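Side-chain contact in epoxyqueuosine reductase (Streptococcus thermophilus, PDB 5D6S), which belongs to the QueG family of reductases and binds cobalamin and two iron/sulfur clusters: residues A[291-296]-A[330-335]. Numbering follows the deposited sequence.
Sequences PELLPF and ANLHDR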
# COMPACT_ATOMS: atom_id res chain seq x y z
N PRO A 291 4.19 -4.92 14.54
CA PRO A 291 5.50 -5.35 14.97
C PRO A 291 6.10 -4.50 16.05
O PRO A 291 5.86 -3.30 16.13
CB PRO A 291 6.33 -5.26 13.69
CG PRO A 291 5.69 -4.20 12.90
CD PRO A 291 4.24 -4.24 13.23
N GLU A 292 6.82 -5.17 16.92
CA GLU A 292 7.51 -4.52 18.03
C GLU A 292 8.69 -3.79 17.39
O GLU A 292 9.47 -4.38 16.64
CB GLU A 292 7.98 -5.57 19.06
CG GLU A 292 6.84 -6.36 19.74
CD GLU A 292 7.36 -7.51 20.60
OE1 GLU A 292 7.37 -7.39 21.86
OE2 GLU A 292 7.80 -8.51 20.02
N LEU A 293 8.79 -2.50 17.66
CA LEU A 293 9.67 -1.62 16.90
C LEU A 293 11.16 -1.85 17.16
O LEU A 293 11.92 -2.02 16.22
CB LEU A 293 9.30 -0.17 17.15
CG LEU A 293 7.85 0.12 16.70
CD1 LEU A 293 7.32 1.40 17.34
CD2 LEU A 293 7.76 0.19 15.19
N LEU A 294 11.59 -1.86 18.42
CA LEU A 294 13.02 -1.98 18.70
C LEU A 294 13.55 -3.34 18.26
O LEU A 294 14.69 -3.42 17.74
CB LEU A 294 13.33 -1.69 20.17
CG LEU A 294 13.17 -0.22 20.56
CD1 LEU A 294 13.01 -0.09 22.06
CD2 LEU A 294 14.36 0.59 20.04
N PRO A 295 12.75 -4.41 18.44
CA PRO A 295 13.22 -5.70 17.90
C PRO A 295 13.25 -5.68 16.39
O PRO A 295 14.16 -6.25 15.78
CB PRO A 295 12.18 -6.71 18.41
CG PRO A 295 11.59 -6.09 19.64
CD PRO A 295 11.64 -4.58 19.39
N PHE A 296 12.28 -4.99 15.79
CA PHE A 296 12.30 -4.77 14.34
C PHE A 296 13.58 -4.08 13.84
O PHE A 296 14.13 -4.46 12.81
CB PHE A 296 11.12 -3.94 13.91
CG PHE A 296 10.90 -3.92 12.44
CD1 PHE A 296 10.41 -5.04 11.79
CD2 PHE A 296 11.20 -2.79 11.70
CE1 PHE A 296 10.22 -5.03 10.43
CE2 PHE A 296 10.99 -2.76 10.34
CZ PHE A 296 10.49 -3.89 9.71
N ALA A 330 10.00 7.88 17.34
CA ALA A 330 10.05 9.29 17.64
C ALA A 330 8.63 9.85 17.92
O ALA A 330 8.43 10.62 18.84
CB ALA A 330 10.72 10.04 16.52
N ASN A 331 7.66 9.45 17.11
CA ASN A 331 6.27 9.85 17.32
C ASN A 331 5.66 9.37 18.64
O ASN A 331 4.78 10.03 19.18
CB ASN A 331 5.40 9.38 16.15
CG ASN A 331 5.63 10.22 14.92
OD1 ASN A 331 6.17 11.35 15.01
ND2 ASN A 331 5.24 9.69 13.76
N LEU A 332 6.14 8.24 19.15
CA LEU A 332 5.78 7.80 20.49
C LEU A 332 6.62 8.41 21.63
O LEU A 332 6.38 8.07 22.79
CB LEU A 332 5.90 6.28 20.59
CG LEU A 332 4.96 5.53 19.66
CD1 LEU A 332 5.39 4.08 19.54
CD2 LEU A 332 3.53 5.63 20.16
N HIS A 333 7.58 9.30 21.32
CA HIS A 333 8.48 9.86 22.36
C HIS A 333 9.15 8.81 23.26
O HIS A 333 9.34 9.04 24.46
CB HIS A 333 7.71 10.85 23.21
CG HIS A 333 6.93 11.83 22.41
ND1 HIS A 333 7.52 12.90 21.78
CD2 HIS A 333 5.61 11.89 22.10
CE1 HIS A 333 6.60 13.58 21.11
NE2 HIS A 333 5.44 12.98 21.29
N ASP A 334 9.49 7.66 22.68
CA ASP A 334 9.90 6.48 23.46
C ASP A 334 11.30 6.63 23.99
O ASP A 334 12.27 6.41 23.26
CB ASP A 334 9.81 5.20 22.61
CG ASP A 334 10.03 3.93 23.43
OD1 ASP A 334 10.17 4.03 24.68
OD2 ASP A 334 10.01 2.83 22.82
N ARG A 335 11.41 6.97 25.27
CA ARG A 335 12.73 7.10 25.92
C ARG A 335 13.54 5.80 25.86
O ARG A 335 14.76 5.84 25.90
CB ARG A 335 12.60 7.56 27.37
CG ARG A 335 12.11 8.98 27.53
CD ARG A 335 12.27 9.46 28.97
NE ARG A 335 13.69 9.61 29.34
CZ ARG A 335 14.46 10.64 28.99
NH1 ARG A 335 13.97 11.63 28.24
NH2 ARG A 335 15.72 10.67 29.40
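Asp-334 OD1 accepts the backbone N-H of Asn-336, two residues on, in an Asx turn, while its other oxygen, OD2, lies 4.3 Å from Leu-294 CD1 across the contact. The setting is the helical C-terminal part of the chain, where the helices from 318 on probably form a HEAT-like repeat array; the short helix 293-296, with Glu-292 as N-cap, packs against the end of helix 318-331. It illustrates how a helix terminus can be packed through side chains: no hydrogen bond joins residues 291-296 to 330-335, although Gln-322 NE2, further back in helix 318-331, bonds Phe-296 O. Helix 318-331 stops in a Schellman motif at His-333, whose positive phi (51°) turns the chain; on either side of it, Leu-332 and Asp-334 both start their side chains, at CB, toward residues 291-296. The carboxylate reaches Leu-294 with CG swung opposite the Asp-334 backbone N (chi1 -172°). Leu-329, in the last turn of helix 318-331, touches Leu-293, Leu-294 and Asp-334 alike. The direct interface is sparse, with 86 Å² buried. Its one apolar pair is between leucines, whose side chains slant across each other as Leu-293 CD1 meets Leu-332 CD1 at 4.0 Å.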